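Local coordinates for protein glucosamine--fructose-6-phosphate aminotransferase [isomerizing] (Francisella tularensis subsp. tularensis, PDB 3TBF) that probably converts fructose-6-phosphate to glucosamine-6-phosphate with its C-terminal isomerase domain, using ammonia released from glutamine, at residues S225-T230 with N276-A281; I241-A246 with A257-S262; K250-I255 with H350-K355. All blocks are in the same frame, centred on the assembly; numbering follows the deposited sequence. Where two conformers were deposited one is given.

Contact 1: residues S225-T230 with N276-A281; sequences SDKEHT and NMPIVA
The imidazole of His229 meets the methyl of selenomethionine Met277, which approaches the ring obliquely at its root: Met277 CE is 3.5 Å from His229 CB and 3.9 Å from His229 CG. Beyond that methyl, the ring belongs to the dimer interface, where it meets the rings of His229 and His256 of the second subunit and ND1 shares a hydrogen bond with ND1 of that His256. The bends of Met277 at chi2 (73°) and chi3 (58°) fold its end back over the strand, with SE 4.0 Å from the CA of Thr230.

The second flat group, the pyrrolidine of Pro278, points toward the 225-230 segment. Its CD lies 3.3 Å from the carbonyl O of His229, and its CG lies 4.0 Å from Lys227 CG. Thr230 crosses the proline at about a right angle. The CA of Thr230 makes a CH...O contact with Pro278 O at 3.5 Å, with an angle of 136° at the hydrogen, and Thr230 CG2 touches Val280 CG2. Thr230 OG1 lies near Pro278 CG and gives a weak hydrogen bond to His229 O.

Lys227 runs past Asn276, its CE 3.3 Å from the carbonyl O of Asn276. The chain bends at chi2 and chi4, and its ammonium ends in a salt bridge to Asp226, NZ to OD1 2.6 Å, on the syn lone pair; Tyr223 adds its carbonyl O as acceptor and a cation-pi contact.

Strands 229-234 and 278-283 are parallel neighbours in the sheet, and Pro278 O bonds with the backbone of Ile231. Across these two segments, however, no hydrogen bond forms. At the start of these two strands the join therefore rests on apolar and CH...O contacts, while the lysine's charge is met within its own loop.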
ATOM      1  N   SER A 225     -21.317  -0.773  18.154  1.00 32.49           N
ATOM      2  CA  SER A 225     -22.495  -1.576  17.754  1.00 33.92           C
ATOM      3  C   SER A 225     -23.287  -0.988  16.590  1.00 34.15           C
ATOM      4  O   SER A 225     -23.816  -1.735  15.784  1.00 34.00           O
ATOM      5  CB  SER A 225     -23.441  -1.807  18.936  1.00 34.45           C
ATOM      6  OG  SER A 225     -23.810  -0.573  19.509  1.00 38.05           O
ATOM      7  N   ASP A 226     -23.363   0.338  16.522  1.00 34.53           N
ATOM      8  CA  ASP A 226     -24.072   1.013  15.439  1.00 35.88           C
ATOM      9  C   ASP A 226     -23.162   1.629  14.363  1.00 34.78           C
ATOM     10  O   ASP A 226     -23.649   2.391  13.516  1.00 36.04           O
ATOM     11  CB  ASP A 226     -25.014   2.087  15.991  1.00 36.78           C
ATOM     12  CG  ASP A 226     -24.273   3.244  16.647  1.00 40.09           C
ATOM     13  OD1 ASP A 226     -23.040   3.168  16.844  1.00 40.67           O
ATOM     14  OD2 ASP A 226     -24.948   4.248  16.978  1.00 46.84           O
ATOM     15  N   LYS A 227     -21.876   1.275  14.374  1.00 32.68           N
ATOM     16  CA  LYS A 227     -20.891   1.903  13.513  1.00 30.99           C
ATOM     17  C   LYS A 227     -20.614   1.060  12.292  1.00 29.95           C
ATOM     18  O   LYS A 227     -20.513  -0.177  12.401  1.00 29.69           O
ATOM     19  CB  LYS A 227     -19.595   2.138  14.274  1.00 30.32           C
ATOM     20  CG  LYS A 227     -19.729   3.061  15.465  1.00 30.51           C
ATOM     21  CD  LYS A 227     -20.390   4.419  15.097  1.00 30.90           C
ATOM     22  CE  LYS A 227     -20.364   5.408  16.256  1.00 29.74           C
ATOM     23  NZ  LYS A 227     -21.139   4.896  17.390  1.00 31.65           N
ATOM     24  N   GLU A 228     -20.490   1.732  11.135  1.00 28.89           N
ATOM     25  CA  GLU A 228     -20.182   1.026   9.879  0.60 28.32           C
ATOM     26  C   GLU A 228     -18.819   1.414   9.286  1.00 26.44           C
ATOM     27  O   GLU A 228     -18.399   0.860   8.279  1.00 25.80           O
ATOM     28  CB  GLU A 228     -21.302   1.210   8.856  0.60 29.32           C
ATOM     29  CG  GLU A 228     -22.705   0.813   9.353  0.60 33.39           C
ATOM     30  CD  GLU A 228     -22.948  -0.706   9.437  0.60 38.16           C
ATOM     31  OE1 GLU A 228     -22.231  -1.502   8.761  0.60 39.95           O
ATOM     32  OE2 GLU A 228     -23.875  -1.096  10.195  0.60 41.42           O
ATOM     33  N   HIS A 229     -18.111   2.330   9.934  1.00 24.50           N
ATOM     34  CA  HIS A 229     -16.780   2.693   9.516  1.00 23.09           C
ATOM     35  C   HIS A 229     -15.910   2.758  10.736  1.00 21.81           C
ATOM     36  O   HIS A 229     -16.390   2.969  11.854  1.00 21.55           O
ATOM     37  CB  HIS A 229     -16.729   4.101   8.851  1.00 24.37           C
ATOM     38  CG  HIS A 229     -17.811   4.365   7.827  1.00 25.46           C
ATOM     39  ND1 HIS A 229     -17.618   4.205   6.472  1.00 27.81           N
ATOM     40  CD2 HIS A 229     -19.074   4.839   7.972  1.00 26.33           C
ATOM     41  CE1 HIS A 229     -18.728   4.525   5.826  1.00 28.14           C
ATOM     42  NE2 HIS A 229     -19.619   4.938   6.714  1.00 29.86           N
ATOM     43  N   THR A 230     -14.626   2.577  10.499  1.00 20.43           N
ATOM     44  CA  THR A 230     -13.603   2.911  11.430  1.00 20.29           C
ATOM     45  C   THR A 230     -12.312   3.222  10.679  1.00 20.32           C
ATOM     46  O   THR A 230     -11.956   2.579   9.682  1.00 19.15           O
ATOM     47  CB  THR A 230     -13.294   1.730  12.380  1.00 21.14           C
ATOM     48  OG1 THR A 230     -14.469   1.387  13.152  1.00 21.09           O
ATOM     49  CG2 THR A 230     -12.115   2.091  13.300  1.00 18.00           C
ATOM     50  N   ASN A 276     -19.448  10.903  14.120  1.00 47.36           N
ATOM     51  CA  ASN A 276     -19.831   9.472  14.204  1.00 46.83           C
ATOM     52  C   ASN A 276     -18.714   8.448  13.867  1.00 43.81           C
ATOM     53  O   ASN A 276     -18.967   7.252  13.869  1.00 43.83           O
ATOM     54  CB  ASN A 276     -21.115   9.174  13.400  1.00 47.16           C
ATOM     55  CG  ASN A 276     -22.394   9.744  14.082  1.00 51.31           C
ATOM     56  OD1 ASN A 276     -22.324  10.370  15.159  1.00 54.87           O
ATOM     57  ND2 ASN A 276     -23.558   9.541  13.440  1.00 52.53           N
HETATM   58  N   MSE A 277     -17.488   8.922  13.654  1.00 40.74           N
HETATM   59  CA  MSE A 277     -16.394   8.086  13.180  1.00 37.86           C
HETATM   60  C   MSE A 277     -15.396   7.718  14.278  1.00 36.01           C
HETATM   61  O   MSE A 277     -14.772   8.592  14.867  1.00 36.21           O
HETATM   62  CB  MSE A 277     -15.662   8.833  12.075  1.00 38.02           C
HETATM   63  CG  MSE A 277     -14.363   8.221  11.639  1.00 35.82           C
HETATM   64 SE   MSE A 277     -14.745   6.639  10.601  0.60 32.74          SE
HETATM   65  CE  MSE A 277     -15.853   7.469   9.169  1.00 27.82           C
ATOM     66  N   PRO A 278     -15.235   6.411  14.548  1.00 32.94           N
ATOM     67  CA  PRO A 278     -14.200   5.898  15.431  1.00 30.94           C
ATOM     68  C   PRO A 278     -12.831   5.927  14.796  1.00 29.03           C
ATOM     69  O   PRO A 278     -12.684   5.524  13.648  1.00 28.62           O
ATOM     70  CB  PRO A 278     -14.604   4.456  15.660  1.00 30.44           C
ATOM     71  CG  PRO A 278     -15.953   4.333  15.206  1.00 31.89           C
ATOM     72  CD  PRO A 278     -16.161   5.351  14.137  1.00 32.60           C
ATOM     73  N   ILE A 279     -11.855   6.445  15.529  1.00 27.55           N
ATOM     74  CA  ILE A 279     -10.476   6.484  15.108  1.00 26.36           C
ATOM     75  C   ILE A 279      -9.653   5.651  16.103  1.00 25.19           C
ATOM     76  O   ILE A 279      -9.556   5.967  17.272  1.00 26.15           O
ATOM     77  CB  ILE A 279      -9.943   7.929  15.032  1.00 27.56           C
ATOM     78  CG1 ILE A 279     -10.497   8.652  13.811  1.00 29.66           C
ATOM     79  CG2 ILE A 279      -8.438   7.958  14.836  1.00 27.27           C
ATOM     80  CD1 ILE A 279     -11.962   8.906  13.856  1.00 34.04           C
ATOM     81  N   VAL A 280      -9.095   4.544  15.641  1.00 23.35           N
ATOM     82  CA  VAL A 280      -8.293   3.698  16.518  1.00 22.00           C
ATOM     83  C   VAL A 280      -6.821   3.909  16.172  1.00 21.40           C
ATOM     84  O   VAL A 280      -6.415   3.807  15.004  1.00 20.96           O
ATOM     85  CB  VAL A 280      -8.641   2.242  16.365  1.00 21.11           C
ATOM     86  CG1 VAL A 280      -7.789   1.462  17.287  1.00 21.02           C
ATOM     87  CG2 VAL A 280     -10.124   1.984  16.663  1.00 19.50           C
ATOM     88  N   ALA A 281      -6.026   4.272  17.151  1.00 20.28           N
ATOM     89  CA  ALA A 281      -4.643   4.555  16.863  1.00 20.01           C
ATOM     90  C   ALA A 281      -3.736   3.942  17.908  1.00 19.95           C
ATOM     91  O   ALA A 281      -4.100   3.755  19.069  1.00 21.05           O
ATOM     92  CB  ALA A 281      -4.403   6.096  16.748  1.00 20.72           C
TER

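Contact 2: residues I241-A246 with A257-S262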
ATOM      1  N   ILE A 241       0.952  -2.307  11.455  1.00 13.07           N
ATOM      2  CA  ILE A 241       0.216  -2.861  12.580  1.00 12.22           C
ATOM      3  C   ILE A 241      -1.229  -2.328  12.547  1.00 12.81           C
ATOM      4  O   ILE A 241      -2.176  -3.081  12.807  1.00 12.80           O
ATOM      5  CB  ILE A 241       0.920  -2.528  13.906  1.00 14.07           C
ATOM      6  CG1 ILE A 241       2.285  -3.254  13.976  1.00 15.82           C
ATOM      7  CG2 ILE A 241       0.033  -2.817  15.183  1.00  9.36           C
ATOM      8  CD1 ILE A 241       2.249  -4.680  13.691  1.00 11.64           C
ATOM      9  N   ALA A 242      -1.401  -1.044  12.212  1.00 12.69           N
ATOM     10  CA  ALA A 242      -2.739  -0.468  12.013  1.00 13.26           C
ATOM     11  C   ALA A 242      -3.512  -1.142  10.888  1.00 12.63           C
ATOM     12  O   ALA A 242      -4.710  -1.419  11.000  1.00 11.84           O
ATOM     13  CB  ALA A 242      -2.651   1.074  11.770  1.00 13.49           C
ATOM     14  N   ILE A 243      -2.829  -1.397   9.787  1.00 13.70           N
ATOM     15  CA  ILE A 243      -3.430  -2.105   8.656  1.00 12.94           C
ATOM     16  C   ILE A 243      -3.888  -3.478   9.084  1.00 14.00           C
ATOM     17  O   ILE A 243      -4.954  -3.930   8.674  1.00 14.29           O
ATOM     18  CB  ILE A 243      -2.423  -2.325   7.559  1.00 14.02           C
ATOM     19  CG1 ILE A 243      -2.041  -1.010   6.892  1.00 13.69           C
ATOM     20  CG2 ILE A 243      -2.971  -3.297   6.484  1.00 13.02           C
ATOM     21  CD1 ILE A 243      -1.040  -1.243   5.801  1.00 16.99           C
ATOM     22  N   GLU A 244      -3.101  -4.157   9.924  1.00 13.75           N
ATOM     23  CA  GLU A 244      -3.518  -5.473  10.394  1.00 13.97           C
ATOM     24  C   GLU A 244      -4.697  -5.378  11.322  1.00 13.18           C
ATOM     25  O   GLU A 244      -5.596  -6.178  11.230  1.00 12.93           O
ATOM     26  CB  GLU A 244      -2.403  -6.193  11.114  1.00 14.22           C
ATOM     27  CG  GLU A 244      -2.834  -7.503  11.708  1.00 18.57           C
ATOM     28  CD  GLU A 244      -3.006  -8.637  10.712  1.00 24.44           C
ATOM     29  OE1 GLU A 244      -2.974  -8.404   9.496  1.00 31.98           O
ATOM     30  OE2 GLU A 244      -3.194  -9.798  11.151  1.00 31.78           O
ATOM     31  N   GLY A 245      -4.677  -4.420  12.248  1.00 13.72           N
ATOM     32  CA  GLY A 245      -5.868  -4.149  13.052  1.00 13.59           C
ATOM     33  C   GLY A 245      -7.136  -3.922  12.222  1.00 13.79           C
ATOM     34  O   GLY A 245      -8.196  -4.451  12.532  1.00 13.06           O
ATOM     35  N   ALA A 246      -7.023  -3.137  11.149  1.00 14.29           N
ATOM     36  CA  ALA A 246      -8.196  -2.832  10.307  1.00 14.40           C
ATOM     37  C   ALA A 246      -8.643  -4.062   9.608  1.00 14.47           C
ATOM     38  O   ALA A 246      -9.821  -4.272   9.458  1.00 15.66           O
ATOM     39  CB  ALA A 246      -7.904  -1.705   9.283  1.00 13.56           C
ATOM     40  N   ALA A 257     -13.435  -0.959   7.925  1.00 18.05           N
ATOM     41  CA  ALA A 257     -12.310  -0.453   8.657  1.00 17.64           C
ATOM     42  C   ALA A 257     -11.245  -0.230   7.649  1.00 17.55           C
ATOM     43  O   ALA A 257     -11.048  -1.073   6.812  1.00 17.76           O
ATOM     44  CB  ALA A 257     -11.845  -1.479   9.668  1.00 17.90           C
ATOM     45  N   GLU A 258     -10.557   0.904   7.734  1.00 17.94           N
ATOM     46  CA  GLU A 258      -9.443   1.198   6.886  1.00 17.54           C
ATOM     47  C   GLU A 258      -8.314   1.892   7.636  1.00 17.55           C
ATOM     48  O   GLU A 258      -8.552   2.790   8.498  1.00 17.92           O
ATOM     49  CB  GLU A 258      -9.918   2.123   5.766  1.00 18.25           C
ATOM     50  CG  GLU A 258      -8.873   2.229   4.659  1.00 21.96           C
ATOM     51  CD  GLU A 258      -9.285   3.162   3.544  1.00 25.08           C
ATOM     52  OE1 GLU A 258     -10.338   3.819   3.742  1.00 29.45           O
ATOM     53  OE2 GLU A 258      -8.548   3.257   2.519  1.00 23.49           O
ATOM     54  N   ALA A 259      -7.085   1.522   7.263  1.00 17.21           N
ATOM     55  CA  ALA A 259      -5.871   2.068   7.871  1.00 17.51           C
ATOM     56  C   ALA A 259      -5.192   3.086   6.989  1.00 18.16           C
ATOM     57  O   ALA A 259      -5.082   2.892   5.780  1.00 18.54           O
ATOM     58  CB  ALA A 259      -4.893   0.973   8.214  1.00 15.97           C
ATOM     59  N   TYR A 260      -4.695   4.137   7.624  1.00 20.44           N
ATOM     60  CA  TYR A 260      -3.925   5.190   6.940  1.00 22.51           C
ATOM     61  C   TYR A 260      -2.642   5.447   7.715  1.00 23.87           C
ATOM     62  O   TYR A 260      -2.657   5.380   8.946  1.00 24.48           O
ATOM     63  CB  TYR A 260      -4.737   6.458   6.882  1.00 22.51           C
ATOM     64  CG  TYR A 260      -5.963   6.386   5.969  1.00 24.88           C
ATOM     65  CD1 TYR A 260      -5.876   6.715   4.608  1.00 29.34           C
ATOM     66  CD2 TYR A 260      -7.219   6.062   6.486  1.00 25.50           C
ATOM     67  CE1 TYR A 260      -6.991   6.676   3.798  1.00 30.95           C
ATOM     68  CE2 TYR A 260      -8.324   5.999   5.699  1.00 29.05           C
ATOM     69  CZ  TYR A 260      -8.227   6.323   4.351  1.00 33.21           C
ATOM     70  OH  TYR A 260      -9.388   6.290   3.574  1.00 39.10           O
ATOM     71  N   PRO A 261      -1.520   5.684   7.008  1.00 26.20           N
ATOM     72  CA  PRO A 261      -0.323   6.158   7.715  1.00 27.63           C
ATOM     73  C   PRO A 261      -0.677   7.520   8.243  1.00 30.11           C
ATOM     74  O   PRO A 261      -1.243   8.310   7.492  1.00 29.96           O
ATOM     75  CB  PRO A 261       0.747   6.287   6.612  1.00 27.90           C
ATOM     76  CG  PRO A 261       0.087   6.003   5.309  1.00 26.13           C
ATOM     77  CD  PRO A 261      -1.393   5.817   5.537  1.00 26.15           C
ATOM     78  N   SER A 262      -0.397   7.791   9.509  1.00 31.93           N
ATOM     79  CA  SER A 262      -0.875   9.032  10.125  1.00 34.39           C
ATOM     80  C   SER A 262      -0.448  10.325   9.416  1.00 36.25           C
ATOM     81  O   SER A 262      -1.164  11.323   9.464  1.00 36.83           O
ATOM     82  CB  SER A 262      -0.438   9.076  11.572  1.00 34.42           C
ATOM     83  OG  SER A 262      -0.675   7.807  12.170  1.00 36.19           O
TER
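Ala242, Ile243 and Ala246 set one face of helix 238-253 against Ala257 and Ala259 of strand 256-261, within the beta-alpha-beta unit of the SIS domain that runs from strand 229-234 through this helix to strand 256-261, outermost of the sheet within this chain. The axes of helix 241-246 and strand 257-261 run antiparallel at 173° and come within 6.9 Å of each other, a close approach made by small residues on both sides.

Most of the apolar contacts are made by alanine methyls. The CB of Ala259 fits against the helix backbone, 3.4 Å from Ile243 CA, with the CB of Ala242 and Ala246 nearby. Ile243 adds the root of its longer branch: CG1 lies anti to the carbonyl carbon (chi1 -69°) and comes 3.7 Å from Ala259 CB, while the side chain also packs on Asn67 and Met70 of helix 63-80. One turn further on, Ala246 CB sits 4.0 Å from Ala257 CB. Phe232 of the neighbouring strand 229-234 touches Ala242, Ala246 and Ala257, so the three elements share one apolar layer.

Polar bonding runs within each element or outward. The helix keeps its regular backbone ladder, Gly245 N to Ile241 O among its rungs, and the strand pairs with strand 229-234 through Glu258 and Tyr260. Both of these side chains leave their CA atoms away from the helix. The Glu258 carboxylate takes a hydrogen bond from NE2 of His256 of the second subunit, and Tyr260 OH gives it a weak one. Glu258 OE2 also lies close to OE2 of Glu258 of that subunit.

Backbone carbonyls complete the fit, with Ala246 O 3.5 Å from the methyl CB of Ala257.

Contact 3: residues K250-I255 with H350-K355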
ATOM      1  N   LYS A 250     -12.480  -5.614   9.956  1.00 21.48           N
ATOM      2  CA  LYS A 250     -13.240  -5.754   8.737  1.00 23.83           C
ATOM      3  C   LYS A 250     -13.636  -7.218   8.528  1.00 25.41           C
ATOM      4  O   LYS A 250     -14.806  -7.540   8.280  1.00 26.14           O
ATOM      5  CB  LYS A 250     -12.332  -5.239   7.603  1.00 24.29           C
ATOM      6  CG  LYS A 250     -12.853  -5.237   6.219  1.00 28.02           C
ATOM      7  CD  LYS A 250     -11.976  -4.392   5.275  1.00 33.41           C
ATOM      8  CE  LYS A 250     -10.455  -4.521   5.534  1.00 35.24           C
ATOM      9  NZ  LYS A 250      -9.620  -3.864   4.479  1.00 37.58           N
ATOM     10  N   GLU A 251     -12.657  -8.096   8.688  1.00 26.64           N
ATOM     11  CA  GLU A 251     -12.762  -9.522   8.386  1.00 28.46           C
ATOM     12  C   GLU A 251     -13.785 -10.234   9.236  1.00 28.31           C
ATOM     13  O   GLU A 251     -14.377 -11.182   8.758  1.00 28.46           O
ATOM     14  CB  GLU A 251     -11.397 -10.204   8.643  1.00 30.02           C
ATOM     15  CG  GLU A 251     -11.040 -11.473   7.855  1.00 34.88           C
ATOM     16  CD  GLU A 251      -9.512 -11.855   7.954  1.00 41.00           C
ATOM     17  OE1 GLU A 251      -8.779 -11.328   8.825  1.00 44.94           O
ATOM     18  OE2 GLU A 251      -9.031 -12.691   7.148  1.00 46.15           O
ATOM     19  N   ILE A 252     -13.968  -9.822  10.498  1.00 28.07           N
ATOM     20  CA  ILE A 252     -14.915 -10.508  11.369  1.00 27.30           C
ATOM     21  C   ILE A 252     -16.085  -9.706  11.925  1.00 26.83           C
ATOM     22  O   ILE A 252     -17.073 -10.312  12.354  1.00 26.65           O
ATOM     23  CB  ILE A 252     -14.204 -11.230  12.527  1.00 28.14           C
ATOM     24  CG1 ILE A 252     -13.781 -10.247  13.624  1.00 29.20           C
ATOM     25  CG2 ILE A 252     -13.020 -12.055  12.000  1.00 27.18           C
ATOM     26  CD1 ILE A 252     -12.857 -10.922  14.694  1.00 29.99           C
ATOM     27  N   SER A 253     -16.000  -8.379  11.940  1.00 26.24           N
ATOM     28  CA  SER A 253     -17.177  -7.553  12.281  1.00 26.58           C
ATOM     29  C   SER A 253     -17.889  -6.988  11.071  1.00 26.44           C
ATOM     30  O   SER A 253     -18.993  -6.485  11.177  1.00 27.61           O
ATOM     31  CB  SER A 253     -16.801  -6.400  13.203  1.00 27.17           C
ATOM     32  OG  SER A 253     -16.276  -5.291  12.530  1.00 23.53           O
ATOM     33  N   TYR A 254     -17.238  -7.062   9.925  1.00 25.91           N
ATOM     34  CA  TYR A 254     -17.742  -6.485   8.698  1.00 25.93           C
ATOM     35  C   TYR A 254     -17.913  -4.984   8.712  1.00 24.25           C
ATOM     36  O   TYR A 254     -18.440  -4.475   7.797  1.00 24.01           O
ATOM     37  CB  TYR A 254     -19.065  -7.120   8.258  1.00 27.03           C
ATOM     38  CG  TYR A 254     -19.047  -8.623   8.256  1.00 30.65           C
ATOM     39  CD1 TYR A 254     -17.894  -9.321   7.909  1.00 31.92           C
ATOM     40  CD2 TYR A 254     -20.187  -9.350   8.600  1.00 33.55           C
ATOM     41  CE1 TYR A 254     -17.867 -10.697   7.923  1.00 33.95           C
ATOM     42  CE2 TYR A 254     -20.176 -10.734   8.598  1.00 34.27           C
ATOM     43  CZ  TYR A 254     -19.002 -11.404   8.268  1.00 35.25           C
ATOM     44  OH  TYR A 254     -18.956 -12.786   8.246  1.00 37.01           O
ATOM     45  N   ILE A 255     -17.418  -4.289   9.722  1.00 22.81           N
ATOM     46  CA  ILE A 255     -17.245  -2.854   9.661  1.00 21.58           C
ATOM     47  C   ILE A 255     -16.247  -2.469   8.567  1.00 21.25           C
ATOM     48  O   ILE A 255     -15.224  -3.122   8.389  1.00 20.44           O
ATOM     49  CB  ILE A 255     -16.739  -2.299  10.970  1.00 20.50           C
ATOM     50  CG1 ILE A 255     -17.795  -2.463  12.055  1.00 21.96           C
ATOM     51  CG2 ILE A 255     -16.456  -0.852  10.842  1.00 20.64           C
ATOM     52  CD1 ILE A 255     -17.309  -2.032  13.469  1.00 20.66           C
ATOM     53  N   HIS A 350     -14.162  -8.632  20.361  1.00 19.17           N
ATOM     54  CA  HIS A 350     -15.349  -8.138  21.038  1.00 20.39           C
ATOM     55  C   HIS A 350     -16.364  -7.397  20.159  1.00 21.49           C
ATOM     56  O   HIS A 350     -17.565  -7.509  20.398  1.00 22.32           O
ATOM     57  CB  HIS A 350     -14.949  -7.255  22.181  1.00 20.74           C
ATOM     58  CG  HIS A 350     -14.300  -8.010  23.286  1.00 21.01           C
ATOM     59  ND1 HIS A 350     -14.956  -8.985  24.005  1.00 24.33           N
ATOM     60  CD2 HIS A 350     -13.047  -7.953  23.783  1.00 23.60           C
ATOM     61  CE1 HIS A 350     -14.140  -9.473  24.924  1.00 22.91           C
ATOM     62  NE2 HIS A 350     -12.976  -8.858  24.813  1.00 24.32           N
ATOM     63  N   VAL A 351     -15.905  -6.665  19.133  1.00 20.69           N
ATOM     64  CA  VAL A 351     -16.825  -5.946  18.292  1.00 20.36           C
ATOM     65  C   VAL A 351     -17.589  -6.958  17.462  1.00 21.09           C
ATOM     66  O   VAL A 351     -18.776  -6.779  17.196  1.00 19.67           O
ATOM     67  CB  VAL A 351     -16.096  -4.933  17.461  1.00 20.45           C
ATOM     68  CG1 VAL A 351     -16.978  -4.364  16.334  1.00 19.24           C
ATOM     69  CG2 VAL A 351     -15.570  -3.875  18.391  1.00 19.83           C
ATOM     70  N   ALA A 352     -16.928  -8.064  17.135  1.00 21.87           N
ATOM     71  CA  ALA A 352     -17.583  -9.157  16.413  1.00 22.91           C
ATOM     72  C   ALA A 352     -18.689  -9.751  17.240  1.00 24.26           C
ATOM     73  O   ALA A 352     -19.778 -10.011  16.723  1.00 25.72           O
ATOM     74  CB  ALA A 352     -16.594 -10.236  16.029  1.00 22.39           C
ATOM     75  N   ILE A 353     -18.439  -9.946  18.520  1.00 25.06           N
ATOM     76  CA  ILE A 353     -19.492 -10.467  19.392  1.00 26.52           C
ATOM     77  C   ILE A 353     -20.683  -9.497  19.487  1.00 28.17           C
ATOM     78  O   ILE A 353     -21.829  -9.891  19.285  1.00 27.92           O
ATOM     79  CB  ILE A 353     -18.994 -10.773  20.789  1.00 26.60           C
ATOM     80  CG1 ILE A 353     -17.884 -11.826  20.724  1.00 26.38           C
ATOM     81  CG2 ILE A 353     -20.154 -11.276  21.679  1.00 25.31           C
ATOM     82  CD1 ILE A 353     -18.295 -13.098  20.148  1.00 25.01           C
ATOM     83  N   ILE A 354     -20.399  -8.228  19.757  1.00 29.60           N
ATOM     84  CA  ILE A 354     -21.421  -7.173  19.700  1.00 30.99           C
ATOM     85  C   ILE A 354     -22.251  -7.201  18.414  1.00 31.56           C
ATOM     86  O   ILE A 354     -23.443  -7.078  18.455  1.00 32.42           O
ATOM     87  CB  ILE A 354     -20.798  -5.776  19.796  1.00 31.42           C
ATOM     88  CG1 ILE A 354     -20.249  -5.512  21.208  1.00 32.96           C
ATOM     89  CG2 ILE A 354     -21.817  -4.722  19.438  1.00 31.30           C
ATOM     90  CD1 ILE A 354     -21.287  -5.192  22.231  1.00 34.78           C
ATOM     91  N   LYS A 355     -21.619  -7.368  17.271  1.00 31.78           N
ATOM     92  CA  LYS A 355     -22.358  -7.428  15.999  1.00 32.27           C
ATOM     93  C   LYS A 355     -22.982  -8.804  15.767  1.00 33.35           C
ATOM     94  O   LYS A 355     -23.748  -8.968  14.838  1.00 33.11           O
ATOM     95  CB  LYS A 355     -21.441  -7.111  14.814  1.00 31.26           C
ATOM     96  CG  LYS A 355     -20.813  -5.684  14.806  1.00 30.37           C
ATOM     97  CD  LYS A 355     -21.589  -4.761  13.913  1.00 28.83           C
ATOM     98  CE  LYS A 355     -21.011  -3.366  13.890  1.00 28.53           C
ATOM     99  NZ  LYS A 355     -21.937  -2.392  13.232  1.00 26.76           N
TER
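Ser253 OG is gripped twice at the end of its helix. It accepts from the backbone N of Ile255 at 3.2 Å with an angle of 163° at the hydrogen, and it is also bonded to the carbonyl O of Leu249. With chi1 at 82°, OG lies between the backbone N and carbonyl carbon, within range of both partners, and its CB faces the other helix, 3.7 Å from Val351 CG1.

That same methyl meets Ile255 CD1 at 3.7 Å, the two side chains crossing at about a right angle. Ile252 lays CG1 on the CB of Ala352, also at 3.7 Å, with its CD1 close behind. Lys355 bends at chi2 and passes its aliphatic stem across Ile255, CE to CG1 3.8 Å; its NZ continues to the carbonyl oxygens of Lys227 and Ser225.

Tyr254, the first residue beyond the helix, has positive phi (62°), and the chain turns there toward strand 256-261. The OG-to-N bond two residues on is an ST turn, here at the exit of helix 238-253, where the SIS fold's last helix, 335-355, packs against it.

In the fold
All three contacts lie in the second SIS domain of the chain. Contact 1 joins strand 229-234 to the central strand 278-283, and contact 2 fixes the helix that follows strand 229-234 to strand 256-261. Their centres are 13 Å apart, and Thr230 O meets Glu258 N at 2.9 Å where strands 229-234 and 256-261 pair. Contact 3 continues along helix 238-253, its centre about 16 Å from that of contact 2, and brings in the terminal helix. It lies 11 Å from contact 1, centre to centre, and Lys355 NZ bonds Lys227 O at 2.8 Å. All three reach the second subunit.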